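Local coordinates for protein LY49A (Mus musculus, PDB 1QO3) that serves as an inhibitory natural killer cell receptor that recognises H-2d class I MHC molecules and so prevents lysis of the cells bearing them, at residues Leu63-Asp68 / Met108-Thr113. The protein carries 1 engineered substitution. Sequence-based numbering, arbitrary orientation.
Sequences LVVPSD and MLLSKT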
ATOM      1  N   LEU C  63     -12.461  -5.334   6.675  1.00 16.67           N
ATOM      2  CA  LEU C  63     -11.028  -5.111   6.662  1.00 15.87           C
ATOM      3  C   LEU C  63     -10.411  -5.874   7.823  1.00 15.64           C
ATOM      4  O   LEU C  63      -9.224  -6.206   7.789  1.00 15.61           O
ATOM      5  CB  LEU C  63     -10.703  -3.627   6.849  1.00 15.21           C
ATOM      6  CG  LEU C  63     -11.210  -2.631   5.804  1.00 17.00           C
ATOM      7  CD1 LEU C  63     -10.794  -1.231   6.219  1.00 13.42           C
ATOM      8  CD2 LEU C  63     -10.653  -2.980   4.426  1.00 12.22           C
ATOM      9  N   VAL C  64     -11.215  -6.152   8.852  1.00 14.75           N
ATOM     10  CA  VAL C  64     -10.699  -6.838  10.037  1.00 13.79           C
ATOM     11  C   VAL C  64     -11.321  -8.170  10.445  1.00 16.62           C
ATOM     12  O   VAL C  64     -10.710  -8.906  11.221  1.00 19.11           O
ATOM     13  CB  VAL C  64     -10.745  -5.918  11.277  1.00 13.67           C
ATOM     14  CG1 VAL C  64     -10.019  -4.617  10.988  1.00 11.08           C
ATOM     15  CG2 VAL C  64     -12.192  -5.649  11.687  1.00 13.25           C
ATOM     16  N   VAL C  65     -12.519  -8.491   9.961  1.00 16.91           N
ATOM     17  CA  VAL C  65     -13.134  -9.770  10.333  1.00 20.28           C
ATOM     18  C   VAL C  65     -12.499 -10.939   9.576  1.00 22.57           C
ATOM     19  O   VAL C  65     -12.066 -10.790   8.427  1.00 21.44           O
ATOM     20  CB  VAL C  65     -14.666  -9.795  10.077  1.00 20.48           C
ATOM     21  CG1 VAL C  65     -15.344  -8.666  10.857  1.00 18.70           C
ATOM     22  CG2 VAL C  65     -14.955  -9.696   8.581  1.00 20.51           C
ATOM     23  N   PRO C  66     -12.440 -12.119  10.218  1.00 23.68           N
ATOM     24  CA  PRO C  66     -11.876 -13.366   9.689  1.00 24.59           C
ATOM     25  C   PRO C  66     -12.408 -13.770   8.314  1.00 27.40           C
ATOM     26  O   PRO C  66     -13.537 -13.429   7.947  1.00 29.52           O
ATOM     27  CB  PRO C  66     -12.260 -14.394  10.753  1.00 25.70           C
ATOM     28  CG  PRO C  66     -12.310 -13.580  12.022  1.00 24.14           C
ATOM     29  CD  PRO C  66     -13.012 -12.331  11.562  1.00 24.79           C
ATOM     30  N   SER C  67     -11.593 -14.492   7.549  1.00 28.71           N
ATOM     31  CA  SER C  67     -12.034 -14.967   6.244  1.00 29.36           C
ATOM     32  C   SER C  67     -13.082 -16.039   6.562  1.00 29.99           C
ATOM     33  O   SER C  67     -13.997 -16.291   5.773  1.00 31.00           O
ATOM     34  CB  SER C  67     -10.859 -15.553   5.440  1.00 29.09           C
ATOM     35  OG  SER C  67     -10.238 -16.638   6.111  1.00 27.25           O
ATOM     36  N   ASP C  68     -12.938 -16.666   7.730  1.00 30.02           N
ATOM     37  CA  ASP C  68     -13.907 -17.662   8.181  1.00 29.87           C
ATOM     38  C   ASP C  68     -15.117 -16.850   8.599  1.00 28.81           C
ATOM     39  O   ASP C  68     -14.980 -15.749   9.123  1.00 28.78           O
ATOM     40  CB  ASP C  68     -13.403 -18.447   9.395  1.00 31.43           C
ATOM     41  CG  ASP C  68     -12.344 -19.461   9.037  1.00 31.87           C
ATOM     42  OD1 ASP C  68     -12.341 -19.939   7.880  1.00 31.77           O
ATOM     43  OD2 ASP C  68     -11.525 -19.785   9.924  1.00 33.03           O
ATOM     44  N   MET C 108     -27.770 -15.465   9.150  1.00 19.02           N
ATOM     45  CA  MET C 108     -26.749 -14.719   8.420  1.00 18.03           C
ATOM     46  C   MET C 108     -25.323 -14.759   8.976  1.00 17.53           C
ATOM     47  O   MET C 108     -25.086 -14.521  10.163  1.00 15.73           O
ATOM     48  CB  MET C 108     -27.196 -13.259   8.278  1.00 20.17           C
ATOM     49  CG  MET C 108     -26.583 -12.542   7.093  1.00 22.57           C
ATOM     50  SD  MET C 108     -27.012 -13.336   5.515  1.00 28.53           S
ATOM     51  CE  MET C 108     -28.706 -12.771   5.319  1.00 24.75           C
ATOM     52  N   LEU C 109     -24.379 -15.044   8.087  1.00 16.96           N
ATOM     53  CA  LEU C 109     -22.959 -15.114   8.416  1.00 15.81           C
ATOM     54  C   LEU C 109     -22.215 -13.936   7.800  1.00 16.14           C
ATOM     55  O   LEU C 109     -22.535 -13.521   6.682  1.00 15.25           O
ATOM     56  CB  LEU C 109     -22.346 -16.397   7.852  1.00 14.55           C
ATOM     57  CG  LEU C 109     -22.733 -17.728   8.481  1.00 13.61           C
ATOM     58  CD1 LEU C 109     -22.370 -18.868   7.543  1.00 12.58           C
ATOM     59  CD2 LEU C 109     -22.026 -17.859   9.823  1.00 13.03           C
ATOM     60  N   LEU C 110     -21.230 -13.401   8.525  1.00 14.32           N
ATOM     61  CA  LEU C 110     -20.403 -12.306   8.014  1.00 14.95           C
ATOM     62  C   LEU C 110     -18.980 -12.813   7.826  1.00 16.13           C
ATOM     63  O   LEU C 110     -18.403 -13.453   8.712  1.00 16.76           O
ATOM     64  CB  LEU C 110     -20.362 -11.105   8.974  1.00 13.43           C
ATOM     65  CG  LEU C 110     -19.295 -10.052   8.600  1.00 12.49           C
ATOM     66  CD1 LEU C 110     -19.673  -9.340   7.300  1.00 11.27           C
ATOM     67  CD2 LEU C 110     -19.131  -9.036   9.713  1.00 10.69           C
ATOM     68  N   SER C 111     -18.418 -12.540   6.660  1.00 18.40           N
ATOM     69  CA  SER C 111     -17.045 -12.937   6.375  1.00 19.00           C
ATOM     70  C   SER C 111     -16.368 -11.751   5.707  1.00 18.88           C
ATOM     71  O   SER C 111     -17.030 -10.808   5.281  1.00 17.28           O
ATOM     72  CB  SER C 111     -17.001 -14.148   5.441  1.00 18.79           C
ATOM     73  OG  SER C 111     -17.380 -13.785   4.126  1.00 20.45           O
ATOM     74  N   LYS C 112     -15.044 -11.810   5.630  1.00 21.93           N
ATOM     75  CA  LYS C 112     -14.228 -10.772   5.018  1.00 19.78           C
ATOM     76  C   LYS C 112     -14.750 -10.346   3.649  1.00 20.69           C
ATOM     77  O   LYS C 112     -14.638  -9.185   3.256  1.00 21.20           O
ATOM     78  CB  LYS C 112     -12.791 -11.287   4.876  1.00 21.15           C
ATOM     79  CG  LYS C 112     -11.884 -10.433   3.992  1.00 25.49           C
ATOM     80  CD  LYS C 112     -10.473 -11.006   3.931  1.00 26.12           C
ATOM     81  CE  LYS C 112      -9.575 -10.152   3.047  1.00 29.58           C
ATOM     82  NZ  LYS C 112      -8.143 -10.593   3.056  1.00 29.07           N
ATOM     83  N   THR C 113     -15.339 -11.286   2.927  1.00 22.14           N
ATOM     84  CA  THR C 113     -15.819 -11.000   1.583  1.00 23.20           C
ATOM     85  C   THR C 113     -17.309 -11.191   1.370  1.00 23.79           C
ATOM     86  O   THR C 113     -17.830 -10.848   0.311  1.00 23.44           O
ATOM     87  CB  THR C 113     -15.076 -11.887   0.550  1.00 23.08           C
ATOM     88  OG1 THR C 113     -15.219 -13.274   0.916  1.00 20.41           O
ATOM     89  CG2 THR C 113     -13.593 -11.527   0.501  1.00 22.56           C
TER
HETATM   90  O   HOH W   1     -13.823 -14.353   3.310  1.00 23.05           O
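V65 and P66 meet L110, S111 and K112 where, in this C-type lectin-like domain, the loop leaving helix 55-64 passes the end of strand 107-110. The two paths run 100° apart, so they cross rather than pair as strands, and a single direct backbone hydrogen bond joins them: K112 N donates to P66 O over 3.2 Å. Its N-H...O angle of 143°, with the donor tilted out of the carbonyl plane, marks a bent bond.

Packing is densest around V65, whose side chain points at the other segment and divides its two methyls. CG1, anti to the carbonyl carbon (chi1 -58°), meets L110 CD2 at 4.0 Å, the two side chains crossing at about a right angle; CG2 instead lies against backbone, 3.6 Å from K112 N. V65 also touches F28 of strand 24-30, and L110 touches V72 and I127, which ties the crossing into the domain core. Q62 NE2 hydrogen-bonds S111 O, adding a link from helix 55-64.

Towards S67 less side chain is engaged: the side chains of P66, S67 and D68 set off away from 108-113, and S67 offers only backbone, its CA 4.0 Å from K112 CB and its O 3.7 Å from S111 CB. K112 uses only the base of its side chain here, the extended chain carrying NZ off to an acidic side chain of another protein's chain, with which it forms a salt bridge. That chain covers this side, packing on S67, D68, K112 and T113, and its backbone hydrogen-bonds T113 OG1. One water bridges the two segments, donating to S67 O at 3.1 Å and to T113 OG1 at 3.0 Å.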